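PDB 3JW4: transcriptional regulator, MarR/EmrR family, which probably binds DNA as a dimeric transcription factor of the MarR family, through a winged helix-turn-helix domain. Local coordinates for residues D31-E36 / N115-E120; I87-P92 / K99-L104. All blocks are in the same frame, centred on the assembly; numbering follows the deposited sequence.

Contact 1: D31-E36 / N115-E120; sequences DARLAE and NNIFLE
Arg33 reaches across from helix 14-35 to Glu120 on helix 105-126, and one carboxylate oxygen takes both terminal nitrogens of its guanidinium. The stronger bond of this salt bridge joins Arg33 NH2 to Glu120 OE1 at 2.8 Å, with an N-H...O angle of 143°. The second, from Arg33 NH1 to the same Glu120 OE1 at 3.1 Å, is weak. Both bonds are bent, as expected when two donors share one acceptor, and the flat groups do not lie in a common plane: carboxylate and guanidinium stand 71° apart, so NH2 meets OE1 from above the carboxylate plane. The arginine bends at chi3, which turns its head toward the glutamate while one face of the guanidinium passes over Ile117 CG1. Backbone N-H groups are taken up within the helices, Ala35 N by Asp31 O, Leu119 N by Asn115 O and Glu120 N by Asn116 O.

Beneath this ion pair the contact is apolar. Ile117 CD1 touches Leu34 CD2 at 3.7 Å and approaches the backbone oxygen of Arg33 equally closely, while the CG2 branch of Ile117 lies against Arg33 CB. The other methyl of the leucine, CD1, comes to 4.2 Å from Phe118 CE1, meeting the ring obliquely. That ring also has a cation-pi partner in Arg45 and packs on Thr13 of the second subunit.

The two segments run nearly antiparallel, at 157°, with their axes 10.4 Å apart. The chemistry implies a division of labour: buried hydrocarbon joins the helices, while an exposed ion pair, whose strength solvent would probably temper, ties them at the surface.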
ATOM      1  N   ASP B  31      10.234   0.011   6.774  1.00 28.30           N
ATOM      2  CA  ASP B  31      10.082  -1.348   7.311  1.00 29.67           C
ATOM      3  C   ASP B  31      11.395  -1.970   7.776  1.00 30.02           C
ATOM      4  O   ASP B  31      11.415  -2.675   8.810  1.00 29.45           O
ATOM      5  CB  ASP B  31       9.432  -2.283   6.292  1.00 29.79           C
ATOM      6  CG  ASP B  31       7.957  -2.005   6.123  1.00 31.09           C
ATOM      7  OD1 ASP B  31       7.413  -1.188   6.913  1.00 28.89           O
ATOM      8  OD2 ASP B  31       7.357  -2.606   5.197  1.00 32.34           O
ATOM      9  N   ALA B  32      12.469  -1.695   7.025  1.00 30.35           N
ATOM     10  CA  ALA B  32      13.794  -2.238   7.329  1.00 30.93           C
ATOM     11  C   ALA B  32      14.417  -1.590   8.568  1.00 31.39           C
ATOM     12  O   ALA B  32      14.959  -2.294   9.425  1.00 31.70           O
ATOM     13  CB  ALA B  32      14.732  -2.121   6.119  1.00 30.94           C
ATOM     14  N   ARG B  33      14.309  -0.269   8.684  1.00 32.14           N
ATOM     15  CA  ARG B  33      14.844   0.460   9.844  1.00 32.47           C
ATOM     16  C   ARG B  33      14.077   0.179  11.166  1.00 31.93           C
ATOM     17  O   ARG B  33      14.608   0.317  12.283  1.00 31.19           O
ATOM     18  CB  ARG B  33      14.864   1.959   9.542  1.00 33.19           C
ATOM     19  CG  ARG B  33      16.264   2.562   9.677  1.00 36.17           C
ATOM     20  CD  ARG B  33      16.318   4.018   9.214  1.00 38.60           C
ATOM     21  NE  ARG B  33      16.732   4.921  10.291  1.00 40.51           N
ATOM     22  CZ  ARG B  33      16.827   6.242  10.173  1.00 43.05           C
ATOM     23  NH1 ARG B  33      17.200   6.961  11.226  1.00 44.77           N
ATOM     24  NH2 ARG B  33      16.565   6.850   9.015  1.00 43.14           N
ATOM     25  N   LEU B  34      12.822  -0.221  11.025  1.00 31.07           N
ATOM     26  CA  LEU B  34      11.995  -0.564  12.160  1.00 30.56           C
ATOM     27  C   LEU B  34      12.209  -2.024  12.564  1.00 31.18           C
ATOM     28  O   LEU B  34      12.246  -2.342  13.764  1.00 30.01           O
ATOM     29  CB  LEU B  34      10.530  -0.349  11.811  1.00 29.72           C
ATOM     30  CG  LEU B  34      10.136   1.100  11.570  1.00 28.69           C
ATOM     31  CD1 LEU B  34       8.790   1.127  10.830  1.00 27.38           C
ATOM     32  CD2 LEU B  34      10.100   1.867  12.878  1.00 25.25           C
ATOM     33  N   ALA B  35      12.305  -2.893  11.551  1.00 31.43           N
ATOM     34  CA  ALA B  35      12.433  -4.351  11.721  1.00 32.24           C
ATOM     35  C   ALA B  35      13.648  -4.706  12.559  1.00 32.95           C
ATOM     36  O   ALA B  35      13.620  -5.680  13.325  1.00 32.60           O
ATOM     37  CB  ALA B  35      12.526  -5.062  10.348  1.00 32.00           C
ATOM     38  N   GLU B  36      14.707  -3.912  12.420  1.00 33.56           N
ATOM     39  CA  GLU B  36      15.902  -4.090  13.244  1.00 34.50           C
ATOM     40  C   GLU B  36      15.566  -3.929  14.730  1.00 33.95           C
ATOM     41  O   GLU B  36      16.168  -4.576  15.585  1.00 34.33           O
ATOM     42  CB  GLU B  36      17.046  -3.143  12.807  1.00 34.65           C
ATOM     43  CG  GLU B  36      18.208  -3.844  12.119  1.00 35.78           C
ATOM     44  CD  GLU B  36      17.907  -4.312  10.697  1.00 36.86           C
ATOM     45  OE1 GLU B  36      17.563  -3.453   9.840  1.00 39.54           O
ATOM     46  OE2 GLU B  36      18.043  -5.529  10.429  1.00 30.47           O
ATOM     47  N   ASN B 115       8.953   8.189  15.307  1.00 23.07           N
ATOM     48  CA  ASN B 115       8.797   9.467  14.626  1.00 23.57           C
ATOM     49  C   ASN B 115      10.046   9.920  13.895  1.00 23.60           C
ATOM     50  O   ASN B 115       9.947  10.381  12.763  1.00 22.19           O
ATOM     51  CB  ASN B 115       8.319  10.560  15.584  1.00 24.51           C
ATOM     52  CG  ASN B 115       6.864  10.375  15.983  1.00 26.79           C
ATOM     53  OD1 ASN B 115       6.205   9.438  15.524  1.00 31.43           O
ATOM     54  ND2 ASN B 115       6.367  11.242  16.858  1.00 30.54           N
ATOM     55  N   ASN B 116      11.215   9.766  14.506  1.00 23.25           N
ATOM     56  CA  ASN B 116      12.445  10.161  13.815  1.00 24.10           C
ATOM     57  C   ASN B 116      12.697   9.349  12.543  1.00 23.83           C
ATOM     58  O   ASN B 116      13.148   9.899  11.552  1.00 22.48           O
ATOM     59  CB  ASN B 116      13.656  10.092  14.732  1.00 25.43           C
ATOM     60  CG  ASN B 116      13.523  11.028  15.920  1.00 27.98           C
ATOM     61  OD1 ASN B 116      12.918  12.088  15.812  1.00 31.74           O
ATOM     62  ND2 ASN B 116      14.032  10.614  17.063  1.00 33.21           N
ATOM     63  N   ILE B 117      12.392   8.055  12.569  1.00 23.14           N
ATOM     64  CA  ILE B 117      12.555   7.236  11.389  1.00 23.01           C
ATOM     65  C   ILE B 117      11.632   7.755  10.280  1.00 23.92           C
ATOM     66  O   ILE B 117      12.084   8.003   9.157  1.00 23.26           O
ATOM     67  CB  ILE B 117      12.321   5.758  11.701  1.00 23.03           C
ATOM     68  CG1 ILE B 117      13.442   5.244  12.629  1.00 21.32           C
ATOM     69  CG2 ILE B 117      12.311   4.944  10.426  1.00 22.65           C
ATOM     70  CD1 ILE B 117      13.323   3.767  12.970  1.00 20.71           C
ATOM     71  N   PHE B 118      10.371   8.000  10.619  1.00 24.59           N
ATOM     72  CA  PHE B 118       9.396   8.511   9.644  1.00 25.69           C
ATOM     73  C   PHE B 118       9.789   9.885   9.105  1.00 26.25           C
ATOM     74  O   PHE B 118       9.562  10.188   7.929  1.00 25.21           O
ATOM     75  CB  PHE B 118       7.982   8.576  10.234  1.00 25.97           C
ATOM     76  CG  PHE B 118       7.404   7.223  10.661  1.00 28.96           C
ATOM     77  CD1 PHE B 118       7.594   6.086   9.904  1.00 30.93           C
ATOM     78  CD2 PHE B 118       6.608   7.132  11.808  1.00 32.50           C
ATOM     79  CE1 PHE B 118       7.025   4.860  10.290  1.00 33.49           C
ATOM     80  CE2 PHE B 118       6.042   5.911  12.221  1.00 34.16           C
ATOM     81  CZ  PHE B 118       6.246   4.770  11.449  1.00 34.68           C
ATOM     82  N   LEU B 119      10.380  10.713   9.954  1.00 26.88           N
ATOM     83  CA  LEU B 119      10.813  12.031   9.536  1.00 28.29           C
ATOM     84  C   LEU B 119      12.026  11.992   8.565  1.00 28.97           C
ATOM     85  O   LEU B 119      12.096  12.810   7.626  1.00 28.23           O
ATOM     86  CB  LEU B 119      11.144  12.882  10.741  1.00 29.28           C
ATOM     87  CG  LEU B 119      11.050  14.383  10.484  1.00 32.65           C
ATOM     88  CD1 LEU B 119       9.565  14.835  10.499  1.00 33.96           C
ATOM     89  CD2 LEU B 119      11.893  15.151  11.507  1.00 33.93           C
ATOM     90  N   GLU B 120      12.963  11.058   8.772  1.00 28.63           N
ATOM     91  CA  GLU B 120      14.089  10.924   7.843  1.00 29.25           C
ATOM     92  C   GLU B 120      13.586  10.402   6.487  1.00 28.60           C
ATOM     93  O   GLU B 120      14.072  10.826   5.454  1.00 28.23           O
ATOM     94  CB  GLU B 120      15.204  10.025   8.380  1.00 29.61           C
ATOM     95  CG  GLU B 120      15.720  10.406   9.805  1.00 32.59           C
ATOM     96  CD  GLU B 120      17.219  10.121  10.033  1.00 36.50           C
ATOM     97  OE1 GLU B 120      17.801   9.294   9.275  1.00 38.04           O
ATOM     98  OE2 GLU B 120      17.806  10.728  10.977  1.00 36.07           O
TER

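Contact 2: I87-P92 / K99-L104; sequences IERRIP and KNIYVL
Strands 87-90 and 100-103 form a two-stranded antiparallel hairpin, in which Glu88-Tyr102 and Arg90-Asn100 are the hydrogen-bonded pairs and Ile87-Val103 and Arg89-Ile101 the non-hydrogen-bonded ones. Each hydrogen-bonded pair exchanges two backbone bonds; Tyr102 N to Glu88 O, at 2.9 Å, is nearly straight (174°). The CA-H of Arg89 adds a contact to Asn100 O at 3.3 Å.

On the sheet face carrying Glu88, Arg90, Asn100 and Tyr102, the guanidinium of Arg90 lies flat on the tyrosine ring, a stacked cation-pi pair with planes 8° apart and Arg90 CZ 3.8 Å from the ring centroid of Tyr102. Arg90 runs extended from CG to NE, which lays its methylenes across the CD1-CE1 side of the ring. Its rotation is fixed from the edge: Arg90 NE donates to Glu88 OE2 at 2.6 Å, meeting the carboxylate on its anti side but tilted well out of its plane. One water accepts from Arg90 NH2 and donates to Glu88 OE2 and to Val103 O; a second accepts from Arg90 NH1 and bonds weakly to Tyr102 OH. With Glu88 CG between its backbone N and carbonyl carbon (chi1 61°) and the chain extended beyond, the glutamate lies across Leu104, its CD 3.6 Å from Leu104 CD2.

The opposite face is mainly apolar. Ile87 CD1 lies beside Ile101 CG2 at 4.1 Å, the two side chains pointing the same way, and Arg89 sends NH1 to a salt bridge with Glu82. This hairpin is the wing of the winged helix fold. Its apolar face packs on the helices of the domain: Ile87 on Leu78 and Leu81 of helix 74-83, Val103 on Ile47 and Ile50 of helix 41-53, and Ile101 on Ile50 and on Leu63 of helix 60-64.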
ATOM      1  N   ILE B  87       2.667   0.530  27.026  1.00 17.48           N
ATOM      2  CA  ILE B  87       1.364   1.124  27.293  1.00 17.20           C
ATOM      3  C   ILE B  87       0.759   0.448  28.504  1.00 17.74           C
ATOM      4  O   ILE B  87       1.186  -0.655  28.884  1.00 15.84           O
ATOM      5  CB  ILE B  87       0.397   0.997  26.109  1.00 17.77           C
ATOM      6  CG1 ILE B  87       0.043  -0.467  25.823  1.00 18.61           C
ATOM      7  CG2 ILE B  87       0.971   1.680  24.797  1.00 18.93           C
ATOM      8  CD1 ILE B  87      -1.047  -0.656  24.761  1.00 19.18           C
ATOM      9  N   GLU B  88      -0.213   1.117  29.116  1.00 18.37           N
ATOM     10  CA  GLU B  88      -0.969   0.579  30.248  1.00 20.79           C
ATOM     11  C   GLU B  88      -2.431   0.971  30.077  1.00 21.55           C
ATOM     12  O   GLU B  88      -2.761   1.877  29.309  1.00 21.15           O
ATOM     13  CB  GLU B  88      -0.465   1.114  31.587  1.00 20.52           C
ATOM     14  CG  GLU B  88      -0.570   2.615  31.711  1.00 23.53           C
ATOM     15  CD  GLU B  88      -0.351   3.177  33.126  1.00 25.81           C
ATOM     16  OE1 GLU B  88      -0.044   2.404  34.068  1.00 27.34           O
ATOM     17  OE2 GLU B  88      -0.498   4.420  33.272  1.00 28.55           O
ATOM     18  N   ARG B  89      -3.282   0.286  30.809  1.00 22.89           N
ATOM     19  CA  ARG B  89      -4.694   0.581  30.842  1.00 25.41           C
ATOM     20  C   ARG B  89      -4.986   1.071  32.234  1.00 25.99           C
ATOM     21  O   ARG B  89      -4.678   0.399  33.193  1.00 26.12           O
ATOM     22  CB  ARG B  89      -5.500  -0.660  30.512  1.00 25.89           C
ATOM     23  CG  ARG B  89      -5.259  -1.148  29.071  1.00 29.50           C
ATOM     24  CD  ARG B  89      -5.674  -2.615  28.894  1.00 34.84           C
ATOM     25  NE  ARG B  89      -6.163  -2.866  27.531  1.00 38.91           N
ATOM     26  CZ  ARG B  89      -5.623  -3.701  26.636  1.00 42.31           C
ATOM     27  NH1 ARG B  89      -4.539  -4.420  26.911  1.00 44.35           N
ATOM     28  NH2 ARG B  89      -6.190  -3.827  25.435  1.00 43.44           N
ATOM     29  N   ARG B  90      -5.529   2.271  32.336  1.00 27.72           N
ATOM     30  CA  ARG B  90      -5.819   2.891  33.617  1.00 29.79           C
ATOM     31  C   ARG B  90      -7.309   2.996  33.812  1.00 30.43           C
ATOM     32  O   ARG B  90      -8.031   3.397  32.894  1.00 30.18           O
ATOM     33  CB  ARG B  90      -5.266   4.313  33.672  1.00 30.46           C
ATOM     34  CG  ARG B  90      -3.761   4.450  33.636  1.00 33.55           C
ATOM     35  CD  ARG B  90      -3.409   5.907  33.932  1.00 35.71           C
ATOM     36  NE  ARG B  90      -2.175   6.371  33.293  1.00 37.84           N
ATOM     37  CZ  ARG B  90      -1.870   7.663  33.129  1.00 40.16           C
ATOM     38  NH1 ARG B  90      -2.707   8.614  33.544  1.00 40.89           N
ATOM     39  NH2 ARG B  90      -0.730   8.025  32.558  1.00 40.22           N
ATOM     40  N   ILE B  91      -7.760   2.650  35.013  1.00 32.11           N
ATOM     41  CA  ILE B  91      -9.105   3.005  35.458  1.00 33.16           C
ATOM     42  C   ILE B  91      -9.182   4.524  35.598  1.00 33.33           C
ATOM     43  O   ILE B  91      -8.428   5.113  36.365  1.00 33.23           O
ATOM     44  CB  ILE B  91      -9.506   2.306  36.793  1.00 33.62           C
ATOM     45  CG1 ILE B  91      -8.432   2.478  37.883  1.00 34.41           C
ATOM     46  CG2 ILE B  91      -9.762   0.819  36.559  1.00 34.48           C
ATOM     47  CD1 ILE B  91      -8.551   1.473  39.021  1.00 34.62           C
ATOM     48  N   PRO B  92     -10.058   5.171  34.817  1.00 33.91           N
ATOM     49  CA  PRO B  92     -10.233   6.614  34.980  1.00 34.37           C
ATOM     50  C   PRO B  92     -10.961   6.936  36.270  1.00 34.22           C
ATOM     51  O   PRO B  92     -11.171   8.101  36.551  1.00 35.07           O
ATOM     52  CB  PRO B  92     -11.106   6.996  33.787  1.00 34.39           C
ATOM     53  CG  PRO B  92     -11.935   5.765  33.554  1.00 34.51           C
ATOM     54  CD  PRO B  92     -11.008   4.611  33.837  1.00 34.13           C
ATOM     55  N   LYS B  99     -11.710   0.998  30.740  1.00 28.15           N
ATOM     56  CA  LYS B  99     -10.359   1.501  30.985  1.00 26.94           C
ATOM     57  C   LYS B  99      -9.818   2.335  29.823  1.00 25.16           C
ATOM     58  O   LYS B  99     -10.123   2.064  28.667  1.00 25.05           O
ATOM     59  CB  LYS B  99      -9.407   0.343  31.252  1.00 27.48           C
ATOM     60  CG  LYS B  99      -9.604  -0.293  32.615  1.00 29.65           C
ATOM     61  CD  LYS B  99      -8.720  -1.517  32.732  1.00 31.81           C
ATOM     62  CE  LYS B  99      -8.816  -2.161  34.095  1.00 32.33           C
ATOM     63  NZ  LYS B  99      -7.915  -3.331  34.149  1.00 33.13           N
ATOM     64  N   ASN B 100      -9.006   3.341  30.144  1.00 22.92           N
ATOM     65  CA  ASN B 100      -8.384   4.213  29.135  1.00 21.00           C
ATOM     66  C   ASN B 100      -6.949   3.740  28.912  1.00 20.53           C
ATOM     67  O   ASN B 100      -6.270   3.333  29.863  1.00 21.17           O
ATOM     68  CB  ASN B 100      -8.353   5.676  29.603  1.00 20.11           C
ATOM     69  CG  ASN B 100      -9.723   6.395  29.516  1.00 19.89           C
ATOM     70  OD1 ASN B 100      -9.986   7.243  30.321  1.00 20.33           O
ATOM     71  ND2 ASN B 100     -10.552   6.070  28.536  1.00 19.14           N
ATOM     72  N   ILE B 101      -6.468   3.869  27.682  1.00 18.43           N
ATOM     73  CA  ILE B 101      -5.152   3.401  27.305  1.00 17.60           C
ATOM     74  C   ILE B 101      -4.179   4.606  27.317  1.00 16.75           C
ATOM     75  O   ILE B 101      -4.497   5.693  26.765  1.00 17.39           O
ATOM     76  CB  ILE B 101      -5.214   2.704  25.910  1.00 17.44           C
ATOM     77  CG1 ILE B 101      -6.234   1.544  25.942  1.00 19.41           C
ATOM     78  CG2 ILE B 101      -3.842   2.236  25.475  1.00 15.95           C
ATOM     79  CD1 ILE B 101      -6.635   1.037  24.592  1.00 18.94           C
ATOM     80  N   TYR B 102      -3.047   4.445  27.996  1.00 14.61           N
ATOM     81  CA  TYR B 102      -2.018   5.473  28.041  1.00 14.37           C
ATOM     82  C   TYR B 102      -0.664   4.902  27.672  1.00 13.79           C
ATOM     83  O   TYR B 102      -0.428   3.737  27.854  1.00 12.49           O
ATOM     84  CB  TYR B 102      -1.923   6.069  29.433  1.00 14.65           C
ATOM     85  CG  TYR B 102      -3.149   6.831  29.840  1.00 17.16           C
ATOM     86  CD1 TYR B 102      -4.236   6.169  30.389  1.00 19.70           C
ATOM     87  CD2 TYR B 102      -3.227   8.199  29.674  1.00 19.38           C
ATOM     88  CE1 TYR B 102      -5.369   6.862  30.781  1.00 24.38           C
ATOM     89  CE2 TYR B 102      -4.383   8.904  30.047  1.00 24.32           C
ATOM     90  CZ  TYR B 102      -5.438   8.214  30.601  1.00 25.71           C
ATOM     91  OH  TYR B 102      -6.581   8.858  30.997  1.00 33.22           O
ATOM     92  N   VAL B 103       0.210   5.737  27.138  1.00 13.50           N
ATOM     93  CA  VAL B 103       1.582   5.358  26.908  1.00 14.05           C
ATOM     94  C   VAL B 103       2.354   5.464  28.233  1.00 13.48           C
ATOM     95  O   VAL B 103       2.127   6.328  29.063  1.00 11.58           O
ATOM     96  CB  VAL B 103       2.179   6.212  25.788  1.00 14.63           C
ATOM     97  CG1 VAL B 103       3.557   5.841  25.500  1.00 16.69           C
ATOM     98  CG2 VAL B 103       1.349   5.961  24.491  1.00 15.01           C
ATOM     99  N   LEU B 104       3.209   4.503  28.487  1.00 13.00           N
ATOM    100  CA  LEU B 104       4.104   4.626  29.641  1.00 12.75           C
ATOM    101  C   LEU B 104       5.385   5.359  29.186  1.00 12.35           C
ATOM    102  O   LEU B 104       5.618   5.451  27.996  1.00 11.62           O
ATOM    103  CB  LEU B 104       4.412   3.219  30.142  1.00 12.99           C
ATOM    104  CG  LEU B 104       3.303   2.523  30.914  1.00 12.11           C
ATOM    105  CD1 LEU B 104       3.578   0.983  31.053  1.00 14.63           C
ATOM    106  CD2 LEU B 104       3.150   3.172  32.287  1.00 15.08           C
TER
HETATM  107  O   HOH W   1       1.033   6.327  31.657  1.00 31.64           O
HETATM  108  O   HOH W   2      -5.427   9.301  34.049  1.00 41.77           O

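The two contacts illustrate how a MarR-type chain sets its wing apart from its long helices. Contact 1 pairs helix 14-35 with helix 105-126 close to the second subunit, its centre about 10 Å from the centre of the chain; the centre of contact 2, the wing, lies about 21 Å from that same point. The contact centres are about 26 Å apart and their nearest atoms about 11 Å, without touching. Even so, the chain links them closely in sequence, since strand 100-103 leads straight into helix 105-126, and contact 2 is nested inside the loop closed by contact 1. Near that junction Val103 O binds a glycerol, probably from the crystallisation liquor. In relatives the wing commonly approaches DNA, and contact 2 may do the same here.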